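SusD superfamily protein (Bacteroides thetaiotaomicron VPI-5482, PDB 3HDX) probably binds polysaccharide at the outer membrane of this gut bacterium, as a SusD-family lipoprotein of a carbohydrate uptake system. Local coordinates at residues T218-I223 with T367-E372; A373-A376 with E382-S385; N407-L412 with Q438-D443. One frame throughout, in Å; residues are numbered along the deposited sequence.

Interaction 1: residues T218-I223 with T367-E372; sequences TYSAFI and TLLRAE
The guanidinium of R370 lies flat against A221: the methyl CB sits over the centre of one of its faces, 3.3 Å above the plane, while NE makes a salt bridge with OE2 of E217, one helical turn before A221. A221 CB comes within 3.4 Å of both R370 CZ and R370 NH2, so it is the middle of the flat group, not its rim, that rides on the methyl. The arginine gets there by running straight out. Its CG stands anti to the backbone N (chi1 -168°) and the chain stays extended to NE, spanning the gap between the two helices with the charged end delivered beside the partner backbone. Nearer the root of that chain, R370 CB packs on S220 CB at 3.9 Å, and here the backbones draw closest, with CA of S220 and CA of R370 5.7 Å apart. In the conformer given here, S220 OG bonds to the carbonyl oxygen of A216 in its own helix, and S220 OG lies 3.5 Å from L369 CD2. The bond to A216 satisfies the buried hydroxyl beside the apolar leucine. Replacing R370 with an alanine would probably leave the carboxylate of E217 without its cross-helix mate and uncover the methyl of A221. The axes of the two short segments pass 8.9 Å apart at 148°, a near-antiparallel pairing of helices in the alpha-helical, TPR-related body of the SusD fold. Around this pair, helix 196-209 packs on S220 through A204 and on L369 through H205, while helices 380-391 and 409-423 cover other sides of 363-376, with Y386 touching R370 and I416 touching A371.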
ATOM      1  N   THR A 218      16.984  -9.277   0.518  1.00 11.80           N
ATOM      2  CA  THR A 218      16.957 -10.260   1.616  1.00 11.95           C
ATOM      3  C   THR A 218      15.573 -10.372   2.255  1.00 10.95           C
ATOM      4  O   THR A 218      15.061 -11.470   2.509  1.00 11.63           O
ATOM      5  CB  THR A 218      17.984  -9.859   2.693  1.00 14.46           C
ATOM      6  OG1 THR A 218      19.290  -9.892   2.100  1.00 18.10           O
ATOM      7  CG2 THR A 218      17.907 -10.837   3.864  1.00 16.31           C
ATOM      8  N   TYR A 219      14.957  -9.239   2.508  1.00 12.74           N
ATOM      9  CA  TYR A 219      13.633  -9.247   3.101  1.00 11.74           C
ATOM     10  C   TYR A 219      12.563  -9.784   2.161  1.00 12.05           C
ATOM     11  O   TYR A 219      11.686 -10.536   2.586  1.00 12.63           O
ATOM     12  CB  TYR A 219      13.234  -7.853   3.623  1.00 11.36           C
ATOM     13  CG  TYR A 219      14.091  -7.342   4.766  1.00 12.64           C
ATOM     14  CD1 TYR A 219      14.409  -8.160   5.856  1.00 13.24           C
ATOM     15  CD2 TYR A 219      14.540  -6.023   4.788  1.00 13.32           C
ATOM     16  CE1 TYR A 219      15.186  -7.670   6.909  1.00 14.36           C
ATOM     17  CE2 TYR A 219      15.284  -5.534   5.838  1.00 13.54           C
ATOM     18  CZ  TYR A 219      15.617  -6.365   6.888  1.00 13.65           C
ATOM     19  OH  TYR A 219      16.347  -5.877   7.967  1.00 16.92           O
ATOM     20  N   SER A 220      12.615  -9.408   0.881  1.00 12.19           N
ATOM     21  CA  SER A 220      11.657  -9.930  -0.104  0.50 10.90           C
ATOM     22  C   SER A 220      11.814 -11.454  -0.206  1.00 12.05           C
ATOM     23  O   SER A 220      10.827 -12.205  -0.265  1.00 12.22           O
ATOM     24  CB  SER A 220      11.879  -9.272  -1.475  0.50 10.36           C
ATOM     25  OG  SER A 220      11.656  -7.873  -1.441  0.50  8.24           O
ATOM     26  N   ALA A 221      13.069 -11.914  -0.231  1.00 11.57           N
ATOM     27  CA  ALA A 221      13.372 -13.361  -0.265  1.00 11.97           C
ATOM     28  C   ALA A 221      12.771 -14.071   0.946  1.00 12.29           C
ATOM     29  O   ALA A 221      12.132 -15.102   0.831  1.00 12.65           O
ATOM     30  CB  ALA A 221      14.896 -13.601  -0.349  1.00 13.32           C
ATOM     31  N   PHE A 222      12.902 -13.461   2.107  1.00 12.05           N
ATOM     32  CA  PHE A 222      12.406 -14.071   3.337  1.00 12.20           C
ATOM     33  C   PHE A 222      10.887 -14.250   3.246  1.00 10.75           C
ATOM     34  O   PHE A 222      10.333 -15.285   3.603  1.00 12.29           O
ATOM     35  CB  PHE A 222      12.783 -13.243   4.571  1.00 12.13           C
ATOM     36  CG  PHE A 222      12.498 -13.932   5.852  1.00 12.70           C
ATOM     37  CD1 PHE A 222      13.466 -14.756   6.421  1.00 13.51           C
ATOM     38  CD2 PHE A 222      11.266 -13.817   6.467  1.00 12.22           C
ATOM     39  CE1 PHE A 222      13.195 -15.465   7.615  1.00 13.70           C
ATOM     40  CE2 PHE A 222      10.951 -14.544   7.632  1.00 14.15           C
ATOM     41  CZ  PHE A 222      11.946 -15.354   8.222  1.00 14.12           C
ATOM     42  N   ILE A 223      10.212 -13.221   2.756  1.00 11.59           N
ATOM     43  CA  ILE A 223       8.768 -13.276   2.576  1.00  9.93           C
ATOM     44  C   ILE A 223       8.321 -14.396   1.633  1.00 11.31           C
ATOM     45  O   ILE A 223       7.440 -15.197   1.954  1.00 13.15           O
ATOM     46  CB  ILE A 223       8.205 -11.902   2.092  1.00 10.52           C
ATOM     47  CG1 ILE A 223       8.435 -10.819   3.144  1.00 11.93           C
ATOM     48  CG2 ILE A 223       6.715 -12.015   1.777  1.00 11.41           C
ATOM     49  CD1 ILE A 223       8.399  -9.399   2.543  1.00 12.81           C
ATOM     50  N   THR A 367       7.514 -10.322  -5.196  1.00 11.20           N
ATOM     51  CA  THR A 367       8.268 -11.037  -6.217  1.00 10.88           C
ATOM     52  C   THR A 367       8.846 -10.089  -7.242  1.00 10.97           C
ATOM     53  O   THR A 367      10.039 -10.193  -7.576  1.00 12.38           O
ATOM     54  CB  THR A 367       7.405 -12.139  -6.839  1.00 11.98           C
ATOM     55  OG1 THR A 367       6.996 -13.025  -5.783  1.00 13.18           O
ATOM     56  CG2 THR A 367       8.137 -12.901  -7.976  1.00 13.05           C
ATOM     57  N   LEU A 368       8.052  -9.100  -7.654  1.00 10.46           N
ATOM     58  CA  LEU A 368       8.556  -8.089  -8.616  1.00 11.69           C
ATOM     59  C   LEU A 368       9.563  -7.177  -7.924  1.00 11.13           C
ATOM     60  O   LEU A 368      10.535  -6.757  -8.543  1.00 11.05           O
ATOM     61  CB  LEU A 368       7.416  -7.289  -9.301  1.00 10.87           C
ATOM     62  CG  LEU A 368       6.535  -8.121 -10.232  1.00 11.67           C
ATOM     63  CD1 LEU A 368       5.214  -7.372 -10.602  1.00 12.70           C
ATOM     64  CD2 LEU A 368       7.324  -8.579 -11.500  1.00 13.39           C
ATOM     65  N   LEU A 369       9.371  -6.903  -6.629  1.00 11.45           N
ATOM     66  CA  LEU A 369      10.328  -6.081  -5.848  1.00 10.81           C
ATOM     67  C   LEU A 369      11.664  -6.789  -5.807  1.00 11.50           C
ATOM     68  O   LEU A 369      12.720  -6.155  -5.911  1.00 11.62           O
ATOM     69  CB  LEU A 369       9.760  -5.787  -4.439  1.00 10.69           C
ATOM     70  CG  LEU A 369      10.605  -4.772  -3.660  1.00 10.26           C
ATOM     71  CD1 LEU A 369      10.537  -3.351  -4.304  1.00 13.40           C
ATOM     72  CD2 LEU A 369      10.157  -4.767  -2.165  1.00 11.10           C
ATOM     73  N   ARG A 370      11.620  -8.093  -5.566  1.00 12.10           N
ATOM     74  CA  ARG A 370      12.839  -8.893  -5.567  1.00 11.89           C
ATOM     75  C   ARG A 370      13.576  -8.787  -6.919  1.00 11.32           C
ATOM     76  O   ARG A 370      14.797  -8.674  -6.930  1.00 11.75           O
ATOM     77  CB  ARG A 370      12.554 -10.353  -5.197  1.00 12.56           C
ATOM     78  CG  ARG A 370      13.819 -11.107  -4.913  1.00 14.25           C
ATOM     79  CD  ARG A 370      13.516 -12.509  -4.561  1.00 15.09           C
ATOM     80  NE  ARG A 370      14.694 -13.226  -4.128  1.00 14.55           N
ATOM     81  CZ  ARG A 370      14.638 -14.474  -3.675  1.00 15.24           C
ATOM     82  NH1 ARG A 370      13.458 -15.121  -3.551  1.00 15.73           N
ATOM     83  NH2 ARG A 370      15.768 -15.047  -3.278  1.00 15.62           N
ATOM     84  N   ALA A 371      12.831  -8.885  -8.020  1.00 11.17           N
ATOM     85  CA  ALA A 371      13.411  -8.700  -9.369  1.00 11.42           C
ATOM     86  C   ALA A 371      14.084  -7.328  -9.517  1.00 12.10           C
ATOM     87  O   ALA A 371      15.223  -7.225  -9.967  1.00 11.55           O
ATOM     88  CB  ALA A 371      12.368  -8.961 -10.454  1.00 12.22           C
ATOM     89  N   GLU A 372      13.386  -6.278  -9.111  1.00 11.17           N
ATOM     90  CA  GLU A 372      13.924  -4.928  -9.118  1.00 11.43           C
ATOM     91  C   GLU A 372      15.239  -4.866  -8.322  1.00 12.38           C
ATOM     92  O   GLU A 372      16.238  -4.328  -8.823  1.00 12.62           O
ATOM     93  CB  GLU A 372      12.867  -3.985  -8.532  1.00 10.85           C
ATOM     94  CG  GLU A 372      13.259  -2.550  -8.197  1.00 11.99           C
ATOM     95  CD  GLU A 372      12.133  -1.784  -7.505  1.00 11.93           C
ATOM     96  OE1 GLU A 372      10.931  -2.175  -7.624  1.00 11.98           O
ATOM     97  OE2 GLU A 372      12.463  -0.772  -6.858  1.00 12.53           O
TER

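Interaction 2: residues A373-A376 with E382-S385; sequences ALCA and EAVS
L374 and A383 bring the backbones together, their CA atoms 5.4 Å apart, where helix 363-376 ends and helix 380-391 follows after a short turn. This is a helical hairpin of the kind that builds the TPR-related part of SusD proteins, and small side chains let its two arms come close. The methyl of A383 enters between two residues of the first arm: it meets L374 CB at 3.9 Å and C375 SG at 3.6 Å. L374 then reaches past the alanine. With CG anti to the carbonyl carbon of its own residue (chi1 -74°), the leucine turns its end to the second helix, and L374 CD1 lies 4.0 Å from E382 C. The side chains of L374 and E382 cross at about a right angle, and the glutamate offers its aliphatic base while its carboxylate forms a salt bridge with R379 in the turn. The charged group thus stays at the exposed margin of a largely apolar contact. On the inner side, L412, I413 and I416 of helix 409-423 pack against C375. At the outer margin, CB of E382 approaches CD1 of L374 to 4.1 Å.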
ATOM      1  N   ALA A 373      15.226  -5.426  -7.105  1.00 11.29           N
ATOM      2  CA  ALA A 373      16.393  -5.415  -6.222  1.00 11.66           C
ATOM      3  C   ALA A 373      17.587  -6.162  -6.833  1.00 12.26           C
ATOM      4  O   ALA A 373      18.703  -5.675  -6.822  1.00 12.46           O
ATOM      5  CB  ALA A 373      16.039  -5.977  -4.828  1.00 12.56           C
ATOM      6  N   LEU A 374      17.308  -7.308  -7.438  1.00 11.89           N
ATOM      7  CA  LEU A 374      18.357  -8.129  -8.047  1.00 12.53           C
ATOM      8  C   LEU A 374      19.001  -7.376  -9.219  1.00 13.28           C
ATOM      9  O   LEU A 374      20.223  -7.349  -9.341  1.00 13.34           O
ATOM     10  CB  LEU A 374      17.833  -9.502  -8.462  1.00 11.66           C
ATOM     11  CG  LEU A 374      17.593 -10.448  -7.293  1.00 13.17           C
ATOM     12  CD1 LEU A 374      16.713 -11.618  -7.703  1.00 13.34           C
ATOM     13  CD2 LEU A 374      18.937 -10.939  -6.706  1.00 13.21           C
ATOM     14  N   CYS A 375      18.189  -6.693 -10.034  1.00 13.70           N
ATOM     15  CA  CYS A 375      18.757  -5.831 -11.080  1.00 14.55           C
ATOM     16  C   CYS A 375      19.614  -4.723 -10.506  1.00 15.72           C
ATOM     17  O   CYS A 375      20.731  -4.460 -11.004  1.00 16.35           O
ATOM     18  CB  CYS A 375      17.672  -5.215 -11.916  1.00 14.07           C
ATOM     19  SG  CYS A 375      16.889  -6.390 -13.016  1.00 17.23           S
ATOM     20  N   ALA A 376      19.115  -4.082  -9.448  1.00 14.44           N
ATOM     21  CA  ALA A 376      19.853  -3.019  -8.793  1.00 15.64           C
ATOM     22  C   ALA A 376      21.237  -3.476  -8.294  1.00 16.03           C
ATOM     23  O   ALA A 376      22.214  -2.712  -8.313  1.00 19.69           O
ATOM     24  CB  ALA A 376      19.027  -2.372  -7.663  1.00 14.41           C
ATOM     25  N   GLU A 382      19.381 -13.450 -12.429  1.00 19.77           N
ATOM     26  CA  GLU A 382      18.531 -13.976 -11.370  1.00 19.48           C
ATOM     27  C   GLU A 382      17.157 -13.274 -11.303  1.00 17.59           C
ATOM     28  O   GLU A 382      16.155 -13.900 -10.964  1.00 19.15           O
ATOM     29  CB  GLU A 382      19.258 -13.856 -10.030  1.00 19.89           C
ATOM     30  CG  GLU A 382      20.558 -14.680  -9.946  1.00 23.39           C
ATOM     31  CD  GLU A 382      21.364 -14.316  -8.727  1.00 24.62           C
ATOM     32  OE1 GLU A 382      20.784 -14.528  -7.652  1.00 27.53           O
ATOM     33  OE2 GLU A 382      22.494 -13.775  -8.841  1.00 26.48           O
ATOM     34  N   ALA A 383      17.100 -11.984 -11.653  1.00 15.48           N
ATOM     35  CA  ALA A 383      15.848 -11.241 -11.631  1.00 13.20           C
ATOM     36  C   ALA A 383      14.808 -11.818 -12.585  1.00 14.19           C
ATOM     37  O   ALA A 383      13.595 -11.809 -12.298  1.00 14.50           O
ATOM     38  CB  ALA A 383      16.111  -9.770 -11.981  1.00 13.46           C
ATOM     39  N   VAL A 384      15.288 -12.330 -13.725  1.00 14.30           N
ATOM     40  CA  VAL A 384      14.398 -12.826 -14.780  1.00 15.07           C
ATOM     41  C   VAL A 384      13.497 -13.933 -14.294  1.00 15.12           C
ATOM     42  O   VAL A 384      12.309 -13.937 -14.638  1.00 14.76           O
ATOM     43  CB  VAL A 384      15.205 -13.247 -16.064  1.00 16.64           C
ATOM     44  CG1 VAL A 384      14.320 -13.987 -17.064  1.00 16.98           C
ATOM     45  CG2 VAL A 384      15.865 -12.020 -16.720  1.00 17.47           C
ATOM     46  N   SER A 385      14.023 -14.859 -13.473  1.00 15.72           N
ATOM     47  CA  SER A 385      13.163 -15.954 -12.990  0.50 16.13           C
ATOM     48  C   SER A 385      11.967 -15.423 -12.186  1.00 14.85           C
ATOM     49  O   SER A 385      10.873 -15.908 -12.351  1.00 15.05           O
ATOM     50  CB  SER A 385      13.926 -16.989 -12.169  0.50 17.89           C
ATOM     51  OG  SER A 385      14.366 -16.444 -10.959  0.50 19.15           O
TER

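Interaction 3: residues N407-L412 with Q438-D443; sequences NNRESL and QKLMKD. With EDO (1,2-ethanediol), chain D.
Two helix ends meet here at the surface of the SusD-family helical region: the start of helix 409-423, with R409 and E410, faces the last turn of helix 430-441, with L440 and M441. M441, a selenomethionine in this crystal, folds back at chi2 and chi3 (-69° and -61°). This brings M441 SE to 3.2 Å from E410 O and 4.0 Å from E410 CB. R409 crosses L440 at about a right angle, its NH2 lying 3.9 Å from L440 CD2 in an oblique approach. A water bridges the same pair, accepting from R409 NH2 and donating to L440 O at 2.7 Å. Next along the chain, E410, in one of its two conformers, bends at chi2 so that OE2 takes a 2.7 Å salt bridge from R409 NH1; the oxygen is met on its anti side and lies in the guanidinium plane. R409 NE meanwhile probably donates to the backbone O of C375. N408 caps the helix start, its OD1 accepting from S411 N at 3.0 Å, with the donor above the carbonyl plane. On the far side of helix 430-441, K439 NZ holds an ethanediol, probably from the crystallisation liquor. In that E410 conformer all three nitrogens of R409 have a partner, which would help hold the guanidinium in its rotation and probably keeps its charge well compensated.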
ATOM      1  N   ASN A 407      20.919  -8.619 -22.721  1.00 18.40           N
ATOM      2  CA  ASN A 407      21.723  -8.525 -21.509  1.00 18.97           C
ATOM      3  C   ASN A 407      21.861  -7.078 -20.985  1.00 19.86           C
ATOM      4  O   ASN A 407      22.831  -6.747 -20.311  1.00 21.45           O
ATOM      5  CB  ASN A 407      23.106  -9.212 -21.696  1.00 21.21           C
ATOM      6  CG  ASN A 407      22.995 -10.737 -21.899  1.00 22.71           C
ATOM      7  OD1 ASN A 407      22.051 -11.372 -21.473  1.00 24.58           O
ATOM      8  ND2 ASN A 407      23.997 -11.321 -22.537  1.00 27.22           N
ATOM      9  N   ASN A 408      20.850  -6.253 -21.248  1.00 18.61           N
ATOM     10  CA  ASN A 408      20.852  -4.838 -20.859  1.00 18.01           C
ATOM     11  C   ASN A 408      20.052  -4.724 -19.548  1.00 17.42           C
ATOM     12  O   ASN A 408      18.827  -4.891 -19.551  1.00 17.60           O
ATOM     13  CB  ASN A 408      20.294  -3.964 -21.967  1.00 19.72           C
ATOM     14  CG  ASN A 408      20.389  -2.494 -21.655  1.00 21.51           C
ATOM     15  OD1 ASN A 408      19.939  -2.050 -20.622  1.00 21.60           O
ATOM     16  ND2 ASN A 408      20.965  -1.713 -22.580  1.00 25.33           N
ATOM     17  N   ARG A 409      20.767  -4.423 -18.473  1.00 17.67           N
ATOM     18  CA  ARG A 409      20.190  -4.281 -17.107  1.00 17.81           C
ATOM     19  C   ARG A 409      19.062  -3.247 -17.072  1.00 16.13           C
ATOM     20  O   ARG A 409      18.001  -3.506 -16.496  1.00 14.59           O
ATOM     21  CB  ARG A 409      21.299  -3.894 -16.090  1.00 19.65           C
ATOM     22  CG  ARG A 409      20.874  -3.531 -14.663  1.00 23.83           C
ATOM     23  CD  ARG A 409      22.128  -2.967 -13.863  1.00 25.55           C
ATOM     24  NE  ARG A 409      21.826  -2.271 -12.591  1.00 29.65           N
ATOM     25  CZ  ARG A 409      21.572  -0.953 -12.424  1.00 31.38           C
ATOM     26  NH1 ARG A 409      21.572  -0.080 -13.442  1.00 32.75           N
ATOM     27  NH2 ARG A 409      21.320  -0.483 -11.195  1.00 32.36           N
ATOM     28  N   GLU A 410      19.261  -2.109 -17.731  1.00 16.59           N
ATOM     29  CA  GLU A 410      18.272  -1.034 -17.695  0.50 15.89           C
ATOM     30  C   GLU A 410      17.000  -1.436 -18.484  1.00 15.91           C
ATOM     31  O   GLU A 410      15.879  -1.129 -18.057  1.00 14.38           O
ATOM     32  CB  GLU A 410      18.893   0.282 -18.146  0.50 17.96           C
ATOM     33  CG  GLU A 410      19.944   0.826 -17.177  0.50 19.96           C
ATOM     34  CD  GLU A 410      21.302   0.091 -17.195  0.50 21.20           C
ATOM     35  OE1 GLU A 410      21.738  -0.443 -18.254  0.50 22.57           O
ATOM     36  OE2 GLU A 410      21.928   0.006 -16.124  0.50 23.82           O
ATOM     37  N   SER A 411      17.170  -2.174 -19.583  1.00 14.79           N
ATOM     38  CA  SER A 411      16.021  -2.660 -20.365  0.50 15.01           C
ATOM     39  C   SER A 411      15.177  -3.592 -19.493  1.00 14.76           C
ATOM     40  O   SER A 411      13.933  -3.528 -19.519  1.00 14.64           O
ATOM     41  CB  SER A 411      16.444  -3.413 -21.642  0.50 14.47           C
ATOM     42  OG  SER A 411      17.104  -2.567 -22.569  0.50 13.95           O
ATOM     43  N   LEU A 412      15.844  -4.476 -18.731  1.00 13.20           N
ATOM     44  CA  LEU A 412      15.137  -5.392 -17.828  1.00 13.25           C
ATOM     45  C   LEU A 412      14.467  -4.631 -16.679  1.00 12.58           C
ATOM     46  O   LEU A 412      13.318  -4.914 -16.339  1.00 12.63           O
ATOM     47  CB  LEU A 412      16.087  -6.497 -17.330  1.00 13.31           C
ATOM     48  CG  LEU A 412      15.478  -7.497 -16.318  1.00 13.56           C
ATOM     49  CD1 LEU A 412      14.247  -8.153 -16.961  1.00 13.73           C
ATOM     50  CD2 LEU A 412      16.488  -8.578 -15.892  1.00 14.58           C
ATOM     51  N   GLN A 438      12.645   5.821 -11.587  1.00 11.17           N
ATOM     52  CA  GLN A 438      13.455   6.923 -12.071  1.00 11.65           C
ATOM     53  C   GLN A 438      14.843   6.946 -11.434  1.00 10.53           C
ATOM     54  O   GLN A 438      15.845   7.231 -12.090  1.00 11.99           O
ATOM     55  CB  GLN A 438      12.749   8.253 -11.861  1.00 11.00           C
ATOM     56  CG  GLN A 438      13.516   9.423 -12.513  1.00 10.67           C
ATOM     57  CD  GLN A 438      13.826   9.225 -14.010  1.00 13.21           C
ATOM     58  OE1 GLN A 438      14.930   9.579 -14.459  1.00 14.11           O
ATOM     59  NE2 GLN A 438      12.849   8.699 -14.792  1.00 11.83           N
ATOM     60  N   LYS A 439      14.897   6.626 -10.155  1.00 12.05           N
ATOM     61  CA  LYS A 439      16.171   6.589  -9.440  1.00 12.37           C
ATOM     62  C   LYS A 439      17.144   5.576  -9.996  1.00 12.18           C
ATOM     63  O   LYS A 439      18.359   5.801  -9.973  1.00 14.54           O
ATOM     64  CB  LYS A 439      15.935   6.399  -7.939  1.00 12.16           C
ATOM     65  CG  LYS A 439      15.227   7.639  -7.267  1.00 13.55           C
ATOM     66  CD  LYS A 439      14.667   7.343  -5.872  1.00 15.05           C
ATOM     67  CE  LYS A 439      15.765   7.055  -4.856  1.00 15.03           C
ATOM     68  NZ  LYS A 439      15.154   6.611  -3.550  1.00 14.25           N
ATOM     69  N   LEU A 440      16.612   4.466 -10.508  1.00 11.57           N
ATOM     70  CA  LEU A 440      17.435   3.431 -11.146  1.00 13.15           C
ATOM     71  C   LEU A 440      17.741   3.727 -12.614  1.00 13.45           C
ATOM     72  O   LEU A 440      18.873   3.556 -13.034  1.00 16.44           O
ATOM     73  CB  LEU A 440      16.750   2.058 -11.100  1.00 13.38           C
ATOM     74  CG  LEU A 440      16.737   1.324  -9.762  1.00 13.41           C
ATOM     75  CD1 LEU A 440      15.654   0.189  -9.711  1.00 14.17           C
ATOM     76  CD2 LEU A 440      18.107   0.820  -9.410  1.00 14.82           C
HETATM   77  N   MSE A 441      16.713   4.138 -13.381  1.00 12.26           N
HETATM   78  CA  MSE A 441      16.871   4.352 -14.815  1.00 13.80           C
HETATM   79  C   MSE A 441      17.626   5.622 -15.150  1.00 12.47           C
HETATM   80  O   MSE A 441      18.413   5.634 -16.092  1.00 13.89           O
HETATM   81  CB  MSE A 441      15.497   4.355 -15.539  1.00 13.33           C
HETATM   82  CG  MSE A 441      14.735   3.015 -15.413  1.00 13.49           C
HETATM   83 SE   MSE A 441      15.561   1.581 -16.375  0.75 11.43          SE
HETATM   84  CE  MSE A 441      15.446   2.363 -18.164  1.00 15.10           C
ATOM     85  N   LYS A 442      17.330   6.692 -14.417  1.00 12.75           N
ATOM     86  CA  LYS A 442      17.894   8.030 -14.630  1.00 13.01           C
ATOM     87  C   LYS A 442      17.699   8.496 -16.082  1.00 13.46           C
ATOM     88  O   LYS A 442      18.590   9.144 -16.667  1.00 14.75           O
ATOM     89  CB  LYS A 442      19.382   8.068 -14.204  1.00 14.75           C
ATOM     90  CG  LYS A 442      19.592   7.648 -12.736  1.00 16.97           C
ATOM     91  CD  LYS A 442      21.074   7.654 -12.344  1.00 18.59           C
ATOM     92  CE  LYS A 442      21.240   7.109 -10.963  1.00 24.12           C
ATOM     93  N   ASP A 443      16.536   8.169 -16.650  1.00 13.35           N
ATOM     94  CA  ASP A 443      16.237   8.451 -18.056  1.00 13.26           C
ATOM     95  C   ASP A 443      15.401   9.704 -18.297  1.00 13.46           C
ATOM     96  O   ASP A 443      14.988   9.929 -19.419  1.00 15.29           O
ATOM     97  CB  ASP A 443      15.614   7.209 -18.748  1.00 13.46           C
ATOM     98  CG  ASP A 443      14.255   6.812 -18.221  1.00 12.85           C
ATOM     99  OD1 ASP A 443      13.782   7.307 -17.162  1.00 14.79           O
ATOM    100  OD2 ASP A 443      13.641   5.956 -18.903  1.00 15.25           O
TER
HETATM  101  C1  EDO D 603      12.475   9.058  -2.379  1.00 24.10           C
HETATM  102  O1  EDO D 603      12.653   7.781  -3.019  1.00 22.56           O
HETATM  103  C2  EDO D 603      13.375  10.054  -3.083  1.00 24.56           C
HETATM  104  O2  EDO D 603      14.740   9.598  -3.021  1.00 25.13           O
HETATM  105  O   HOH W   1      20.974   2.521 -11.678  1.00 32.50           O

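In the fold
The three contacts follow one another along the chain without interleaving, all on the same side of the molecule's centre. Interactions 1 and 2 share helix 363-376, using successive turns with centres 9 Å apart; A371 O of the first touches A383 CB of the second at 3.4 Å. Interaction 3 lies 12 Å from interaction 2 and 18 Å from interaction 1, centre to centre, and joins helices 409-423 and 430-441. It meets the other two where V384 CG2 packs on L412 CD2 at 3.6 Å and E372 CG on L440 CD1. Helix 363-376 thus joins helix 213-226, far back in sequence, to helices 380-391, 409-423 and 430-441, which come after it, making one continuous helical body.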